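Side-chain contacts in replicase polyprotein 1a (Avian infectious bronchitis virus, PDB 3LD1), which is a coronavirus replicase precursor whose nsp2 portion, represented by this fragment, is of uncertain function and is probably released by viral proteolysis: residues 159-164 / 210-215; 164-169 / 219-224; 225-228 / 234-237. The protein carries 3 engineered substitutions. All blocks are in the same frame, centred on the assembly; numbering follows the deposited sequence.

Contact 1 (159-164 / 210-215); sequences MDALGS and KSITVV
The methyl group of Ala-161, at the end of helix 140-162, is set against two branched residues of 210-215. Its CB lies 3.7 Å from Ile-212 CG2 and 3.9 Å from Val-214 CG2, over the gap between these two methyls, which belong to residues two apart in an extended chain and therefore project to the same side. A residue as small as alanine suits the place: the backbones come near, with Ala-161 CA 6.4 Å from Val-214 CA, and a single methyl is enough to bridge them.

Ile-212 uses only its short branch here. CG2 faces the helix, while CG1 and CD1 lead elsewhere. Val-214 is the more fully engaged of the two. With its CG1 anti to the backbone N (chi1 169°), CG2 is placed beside that N and can meet both Ala-161 and Leu-162. The tip of Leu-162 completes the contact: its CD2 reaches the fork of Val-214, 4.0 Å from CG2 and 4.2 Å from CG1. The two side chains cross at about a right angle, so the leucine presents one methyl to both valine branches instead of lying along them.

No hydrogen bond joins the segments, and the contact, near the surface, rests mainly on methyl groups, with Ala-161 CB also near Ile-212 O. Directly after the touching residues the helix is left behind at Gly-163, whose positive phi (53°) suits glycine, and Gly-163 N bonds back to Asp-160 O at 2.8 Å.

Leu-221 and Val-223 of strand 220-223 pack on the side chain of Val-214, at its CG1 and its CG2 respectively, while Leu-162 also touches Phe-170 of helix 167-170. The end of the long helix thus rests on the entry to the hairpin formed by strands 214-217 and 220-223.

Contact 2 (164-169 / 219-224); sequences SNMSAL and RTLVVR
Leu-221 meets Met-166 and Leu-169 without a flat group on either side of the contact: two branched tips and a thioether do all the touching. The aromatic rings come from the surroundings, where Phe-242 of helix 232-243 and Phe-260 of strand 258-260 pack on Leu-221, and Phe-255 of strand 253-255 packs on Leu-169.

Leu-221 divides its fork between its partners. Its CD1 is 3.8 Å from Leu-169 CD1, the two leucines reaching toward each other tip to tip. The same CD1 is 4.2 Å from Met-166 SD, whereas CD2 takes the terminal methyl, with Met-166 CE 4.1 Å from Leu-221 CD2. The end of the methionine therefore covers both branches, and the two side chains cross obliquely.

Torsions explain how this end is delivered. Met-166 has CG anti to its carbonyl carbon (chi1 -70°), continues extended through chi2, and then bends at chi3 (-99°), which lays the S-CH3 group across the leucine fork. An unbranched, flexible chain suits a place where the backbones stand far apart: even the nearest pair of CA atoms, those of Leu-169 and Leu-221, is separated by 10.6 Å, and long side chains must span the interval. The backbone between Met-166 and Leu-169 is crowded in the model, and the exact pose of Leu-169 is accordingly less certain.

All three touching residues are buried, as their composition would lead one to expect. With no hydrogen bond or charge between the segments, cohesion comes from dispersion and the exclusion of water. Such forces have little directionality, so the fit of methyl and sulfur surfaces, rather than any specific bond, probably helps to determine how Met-166 and the start of helix 167-170 lie on strand 220-223.

Contact 3 (225-228 / 234-237); sequences EFAG and INGA
Phe-226 turns its ring toward helix 232-243 because its CG stands anti to the carbonyl carbon, beside the backbone N (chi1 -59°), and Asn-235 has the same kind of first torsion (chi1 -77°), which sends its amide back toward the loop. This is a strand-loop-helix (beta-loop-alpha) connection: residues 225-228 follow the second strand of a beta hairpin, and residues 234-237 lie in the helix that comes next. Here the chain packs against itself after a short connection, closing the turn from strand to helix.

The ring is the main contributor. Its CD2 and CE2 atoms meet the long branch of Ile-234 at a slant, with Ile-234 CG1 3.4 Å from Phe-226 CD2 and 3.5 Å from Phe-226 CE2. The isoleucine torsions fall between the usual staggered positions, so the very close fit deserves some caution. A large flat ring against a branched aliphatic chain is nevertheless a sensible pairing in a buried place. Ile-234 also touches Ile-177 and Ile-180 of helix 174-185, so it takes part in apolar packing between helices 174-185 and 232-243.

Asn-235, one residue further on, faces the backbone side of the loop. Its amide lies near Phe-226 CB and the main chain of Ala-227, in van der Waals contact without a hydrogen bond across the segments, and it also touches Val-222 and Val-223 of the preceding strand. A polar side chain is suited to this partly exposed border between core and surface. Ala-227 is exposed and adds little.

Within the loop, the carbonyl oxygen of Phe-226 is hydrogen-bonded to Thr-229 OG1. Ile-234 CD1 comes obliquely to the ring, 3.7 Å from Phe-226 CE2.

In the fold
The three contacts gather in the middle of an elongated chain. Contacts 1 and 2 have centres 8 Å apart, and each lies about 13 Å from contact 3. The first two cross along the sequence, their segments alternating: consecutive helices 140-162 and 167-170 pair with consecutive strands 214-217 and 220-223 of one two-stranded antiparallel hairpin. Contact 3 follows in series, where strand 220-223 passes through a loop into helix 232-243. Val-214 CG1 and Leu-221 CD2, 3.6 Å apart, join contacts 1 and 2, and a probable hydrogen bond between Thr-213 OG1 and Glu-225 OE2 ties contact 1 to contact 3. The hairpin thus joins helices 140-162 and 167-170, which precede it, to helix 232-243, which follows it.

Contact 1 (159-164 / 210-215)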
loop_
_atom_site.group_PDB
_atom_site.type_symbol
_atom_site.label_atom_id
_atom_site.label_comp_id
_atom_site.label_asym_id
_atom_site.label_seq_id
_atom_site.Cartn_x
_atom_site.Cartn_y
_atom_site.Cartn_z
ATOM N N MET A 159 -1.986 10.719 3.533
ATOM C CA MET A 159 -2.710 11.848 4.083
ATOM C C MET A 159 -4.201 11.793 3.714
ATOM O O MET A 159 -5.049 11.877 4.604
ATOM C CB MET A 159 -2.088 13.176 3.664
ATOM C CG MET A 159 -1.363 13.099 2.318
ATOM S SD MET A 159 -1.060 14.622 1.322
ATOM C CE MET A 159 -2.703 15.077 0.646
ATOM N N ASP A 160 -4.553 11.631 2.444
ATOM C CA ASP A 160 -5.978 11.703 2.114
ATOM C C ASP A 160 -6.781 10.735 2.968
ATOM O O ASP A 160 -7.630 11.173 3.736
ATOM C CB ASP A 160 -6.284 11.613 0.600
ATOM C CG ASP A 160 -5.915 12.946 -0.173
ATOM O OD1 ASP A 160 -5.455 13.948 0.492
ATOM O OD2 ASP A 160 -6.084 12.986 -1.445
ATOM N N ALA A 161 -6.471 9.448 2.879
ATOM C CA ALA A 161 -6.998 8.433 3.784
ATOM C C ALA A 161 -7.062 8.851 5.278
ATOM O O ALA A 161 -8.067 8.599 5.947
ATOM C CB ALA A 161 -6.222 7.129 3.634
ATOM N N LEU A 162 -6.016 9.482 5.800
ATOM C CA LEU A 162 -5.983 9.894 7.208
ATOM C C LEU A 162 -6.879 11.101 7.505
ATOM O O LEU A 162 -6.996 11.532 8.673
ATOM C CB LEU A 162 -4.563 10.294 7.569
ATOM C CG LEU A 162 -3.394 9.305 7.614
ATOM C CD1 LEU A 162 -2.133 10.071 7.957
ATOM C CD2 LEU A 162 -3.633 8.200 8.641
ATOM N N GLY A 163 -7.459 11.674 6.441
ATOM C CA GLY A 163 -8.257 12.899 6.500
ATOM C C GLY A 163 -7.572 14.083 7.165
ATOM O O GLY A 163 -6.453 13.972 7.717
ATOM N N SER A 164 -8.276 15.213 7.111
ATOM C CA SER A 164 -7.844 16.475 7.740
ATOM C C SER A 164 -7.641 16.348 9.245
ATOM O O SER A 164 -6.532 16.545 9.762
ATOM C CB SER A 164 -8.852 17.562 7.428
ATOM O OG SER A 164 -9.993 16.965 6.830
ATOM N N LYS A 210 -3.838 0.562 -6.083
ATOM C CA LYS A 210 -5.294 0.670 -6.269
ATOM C C LYS A 210 -5.948 1.603 -5.227
ATOM O O LYS A 210 -6.646 2.530 -5.578
ATOM C CB LYS A 210 -5.952 -0.731 -6.213
ATOM C CG LYS A 210 -6.893 -1.064 -7.386
ATOM C CD LYS A 210 -6.187 -1.952 -8.432
ATOM C CE LYS A 210 -7.049 -2.164 -9.720
ATOM N NZ LYS A 210 -6.248 -2.437 -11.010
ATOM N N SER A 211 -5.726 1.361 -3.933
ATOM C CA SER A 211 -6.327 2.200 -2.869
ATOM C C SER A 211 -5.379 2.170 -1.715
ATOM O O SER A 211 -4.515 1.280 -1.628
ATOM C CB SER A 211 -7.604 1.536 -2.415
ATOM O OG SER A 211 -7.295 0.142 -2.297
ATOM N N ILE A 212 -5.535 3.119 -0.807
ATOM C CA ILE A 212 -4.841 3.049 0.487
ATOM C C ILE A 212 -5.927 3.065 1.555
ATOM O O ILE A 212 -6.721 4.010 1.578
ATOM C CB ILE A 212 -3.749 4.197 0.618
ATOM C CG1 ILE A 212 -2.343 3.669 0.318
ATOM C CG2 ILE A 212 -3.732 4.897 1.985
ATOM C CD1 ILE A 212 -2.074 3.399 -1.110
ATOM N N THR A 213 -5.981 2.006 2.383
ATOM C CA THR A 213 -6.987 1.840 3.453
ATOM C C THR A 213 -6.317 1.869 4.777
ATOM O O THR A 213 -5.561 0.931 5.102
ATOM C CB THR A 213 -7.640 0.432 3.442
ATOM O OG1 THR A 213 -7.729 -0.006 2.111
ATOM C CG2 THR A 213 -9.065 0.439 4.062
ATOM N N VAL A 214 -6.621 2.893 5.560
ATOM C CA VAL A 214 -6.193 2.971 6.953
ATOM C C VAL A 214 -7.193 2.295 7.928
ATOM O O VAL A 214 -8.407 2.498 7.836
ATOM C CB VAL A 214 -5.991 4.440 7.291
ATOM C CG1 VAL A 214 -5.818 4.656 8.763
ATOM C CG2 VAL A 214 -4.722 4.961 6.547
ATOM N N VAL A 215 -6.701 1.470 8.839
ATOM C CA VAL A 215 -7.584 0.861 9.849
ATOM C C VAL A 215 -6.947 0.991 11.209
ATOM O O VAL A 215 -5.784 1.439 11.276
ATOM C CB VAL A 215 -7.838 -0.664 9.620
ATOM C CG1 VAL A 215 -8.593 -0.901 8.293
ATOM C CG2 VAL A 215 -6.523 -1.421 9.725
#

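Contact 2 (164-169 / 219-224)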
loop_
_atom_site.group_PDB
_atom_site.type_symbol
_atom_site.label_atom_id
_atom_site.label_comp_id
_atom_site.label_asym_id
_atom_site.label_seq_id
_atom_site.Cartn_x
_atom_site.Cartn_y
_atom_site.Cartn_z
ATOM N N SER A 164 -8.276 15.213 7.111
ATOM C CA SER A 164 -7.844 16.475 7.740
ATOM C C SER A 164 -7.641 16.348 9.245
ATOM O O SER A 164 -6.532 16.545 9.762
ATOM C CB SER A 164 -8.852 17.562 7.428
ATOM O OG SER A 164 -9.993 16.965 6.830
ATOM N N ASN A 165 -8.713 15.986 9.930
ATOM C CA ASN A 165 -8.690 15.577 11.354
ATOM C C ASN A 165 -7.358 14.951 11.862
ATOM O O ASN A 165 -7.014 15.111 13.027
ATOM C CB ASN A 165 -9.859 14.592 11.582
ATOM C CG ASN A 165 -9.840 13.460 10.554
ATOM O OD1 ASN A 165 -9.331 12.384 10.839
ATOM N ND2 ASN A 165 -10.312 13.730 9.330
ATOM N N MET A 166 -6.607 14.256 10.993
ATOM C CA MET A 166 -5.376 13.605 11.447
ATOM C C MET A 166 -4.081 14.142 10.888
ATOM O O MET A 166 -3.022 13.488 11.061
ATOM C CB MET A 166 -5.472 12.101 11.344
ATOM C CG MET A 166 -6.422 11.600 12.367
ATOM S SD MET A 166 -6.132 9.971 12.960
ATOM C CE MET A 166 -7.268 8.932 12.034
ATOM N N SER A 167 -4.160 15.359 10.315
ATOM C CA SER A 167 -3.022 16.026 9.666
ATOM C C SER A 167 -1.890 16.237 10.598
ATOM O O SER A 167 -0.749 15.956 10.232
ATOM C CB SER A 167 -3.409 17.356 8.980
ATOM O OG SER A 167 -3.687 18.426 9.879
ATOM N N ALA A 168 -2.199 16.686 11.816
ATOM C CA ALA A 168 -1.191 16.855 12.858
ATOM C C ALA A 168 -0.326 15.624 12.910
ATOM O O ALA A 168 0.853 15.680 13.171
ATOM C CB ALA A 168 -1.843 17.064 14.169
ATOM N N LEU A 169 -0.930 14.497 12.615
ATOM C CA LEU A 169 -0.267 13.220 12.772
ATOM C C LEU A 169 0.727 12.906 11.681
ATOM O O LEU A 169 1.858 12.481 11.947
ATOM C CB LEU A 169 -1.310 12.124 12.814
ATOM C CG LEU A 169 -1.262 11.510 14.200
ATOM C CD1 LEU A 169 -2.169 10.304 14.255
ATOM C CD2 LEU A 169 0.194 11.149 14.575
ATOM N N ARG A 219 -4.548 -0.915 18.710
ATOM C CA ARG A 219 -4.367 0.496 19.058
ATOM C C ARG A 219 -3.302 1.206 18.259
ATOM O O ARG A 219 -2.730 2.191 18.748
ATOM C CB ARG A 219 -4.048 0.703 20.522
ATOM C CG ARG A 219 -4.988 0.026 21.483
ATOM C CD ARG A 219 -4.331 -0.185 22.879
ATOM N NE ARG A 219 -5.281 -0.911 23.704
ATOM C CZ ARG A 219 -5.295 -2.238 23.940
ATOM N NH1 ARG A 219 -4.330 -3.077 23.458
ATOM N NH2 ARG A 219 -6.308 -2.735 24.696
ATOM N N THR A 220 -3.039 0.759 17.037
ATOM C CA THR A 220 -2.255 1.554 16.100
ATOM C C THR A 220 -3.075 1.746 14.875
ATOM O O THR A 220 -3.907 0.873 14.529
ATOM C CB THR A 220 -0.984 0.823 15.548
ATOM O OG1 THR A 220 -0.570 -0.239 16.401
ATOM C CG2 THR A 220 0.094 1.753 15.387
ATOM N N LEU A 221 -2.798 2.870 14.199
ATOM C CA LEU A 221 -3.142 3.037 12.814
ATOM C C LEU A 221 -2.259 2.041 12.043
ATOM O O LEU A 221 -1.148 1.773 12.446
ATOM C CB LEU A 221 -2.807 4.458 12.406
ATOM C CG LEU A 221 -3.766 5.570 12.885
ATOM C CD1 LEU A 221 -3.211 6.991 12.712
ATOM C CD2 LEU A 221 -5.066 5.485 12.132
ATOM N N VAL A 222 -2.796 1.406 11.008
ATOM C CA VAL A 222 -2.000 0.621 10.085
ATOM C C VAL A 222 -2.524 0.847 8.668
ATOM O O VAL A 222 -3.672 1.064 8.480
ATOM C CB VAL A 222 -1.887 -0.890 10.451
ATOM C CG1 VAL A 222 -2.216 -1.152 11.931
ATOM C CG2 VAL A 222 -2.677 -1.805 9.473
ATOM N N VAL A 223 -1.629 0.929 7.697
ATOM C CA VAL A 223 -2.031 1.038 6.312
ATOM C C VAL A 223 -2.062 -0.393 5.839
ATOM O O VAL A 223 -1.006 -1.051 5.762
ATOM C CB VAL A 223 -0.988 1.837 5.528
ATOM C CG1 VAL A 223 -1.114 1.582 4.044
ATOM C CG2 VAL A 223 -1.173 3.286 5.771
ATOM N N ARG A 224 -3.270 -0.907 5.621
ATOM C CA ARG A 224 -3.427 -2.288 5.155
ATOM C C ARG A 224 -2.426 -2.591 4.044
ATOM O O ARG A 224 -1.651 -3.525 4.161
ATOM C CB ARG A 224 -4.855 -2.507 4.649
ATOM C CG ARG A 224 -5.918 -2.577 5.811
ATOM C CD ARG A 224 -6.489 -4.007 5.922
ATOM N NE ARG A 224 -7.802 -4.030 5.288
ATOM C CZ ARG A 224 -8.948 -4.006 5.968
ATOM N NH1 ARG A 224 -8.922 -4.010 7.324
ATOM N NH2 ARG A 224 -10.103 -3.984 5.298
#

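Contact 3 (225-228 / 234-237)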
loop_
_atom_site.group_PDB
_atom_site.type_symbol
_atom_site.label_atom_id
_atom_site.label_comp_id
_atom_site.label_asym_id
_atom_site.label_seq_id
_atom_site.Cartn_x
_atom_site.Cartn_y
_atom_site.Cartn_z
ATOM N N GLU A 225 -2.395 -1.763 2.997
ATOM C CA GLU A 225 -1.653 -2.120 1.784
ATOM C C GLU A 225 -0.124 -2.317 1.909
ATOM O O GLU A 225 0.456 -3.056 1.134
ATOM C CB GLU A 225 -1.990 -1.185 0.633
ATOM C CG GLU A 225 -3.466 -1.261 0.238
ATOM C CD GLU A 225 -4.368 -0.453 1.154
ATOM O OE1 GLU A 225 -3.904 0.342 1.995
ATOM O OE2 GLU A 225 -5.575 -0.602 0.982
ATOM N N PHE A 226 0.514 -1.681 2.879
ATOM C CA PHE A 226 1.929 -1.921 3.158
ATOM C C PHE A 226 2.157 -3.170 3.923
ATOM O O PHE A 226 3.310 -3.504 4.160
ATOM C CB PHE A 226 2.481 -0.842 4.052
ATOM C CG PHE A 226 2.365 0.525 3.484
ATOM C CD1 PHE A 226 2.237 0.717 2.114
ATOM C CD2 PHE A 226 2.379 1.646 4.326
ATOM C CE1 PHE A 226 2.131 2.023 1.560
ATOM C CE2 PHE A 226 2.286 2.969 3.789
ATOM C CZ PHE A 226 2.172 3.157 2.413
ATOM N N ALA A 227 1.090 -3.861 4.331
ATOM C CA ALA A 227 1.253 -4.830 5.386
ATOM C C ALA A 227 2.151 -5.956 4.937
ATOM O O ALA A 227 3.097 -6.247 5.621
ATOM C CB ALA A 227 -0.094 -5.351 5.994
ATOM N N GLY A 228 1.940 -6.633 3.839
ATOM C CA GLY A 228 2.947 -7.696 3.660
ATOM C C GLY A 228 3.943 -7.297 2.576
ATOM O O GLY A 228 3.966 -7.937 1.555
ATOM N N ILE A 234 6.902 0.954 7.523
ATOM C CA ILE A 234 6.249 2.183 7.910
ATOM C C ILE A 234 5.095 1.920 8.941
ATOM O O ILE A 234 5.021 2.543 10.013
ATOM C CB ILE A 234 5.928 3.144 6.736
ATOM C CG1 ILE A 234 4.466 3.210 6.497
ATOM C CG2 ILE A 234 6.662 2.882 5.412
ATOM C CD1 ILE A 234 4.016 4.563 6.685
ATOM N N ASN A 235 4.237 0.941 8.684
ATOM C CA ASN A 235 3.359 0.441 9.709
ATOM C C ASN A 235 4.098 0.193 11.051
ATOM O O ASN A 235 3.533 0.424 12.155
ATOM C CB ASN A 235 2.712 -0.837 9.235
ATOM C CG ASN A 235 1.591 -0.616 8.247
ATOM O OD1 ASN A 235 1.214 -1.540 7.488
ATOM N ND2 ASN A 235 0.959 0.546 8.311
ATOM N N GLY A 236 5.357 -0.235 10.998
ATOM C CA GLY A 236 6.073 -0.582 12.241
ATOM C C GLY A 236 6.466 0.627 13.089
ATOM O O GLY A 236 6.501 0.585 14.340
ATOM N N ALA A 237 6.780 1.704 12.414
ATOM C CA ALA A 237 7.376 2.818 13.115
ATOM C C ALA A 237 6.205 3.563 13.658
ATOM O O ALA A 237 6.296 4.122 14.727
ATOM C CB ALA A 237 8.152 3.706 12.196
#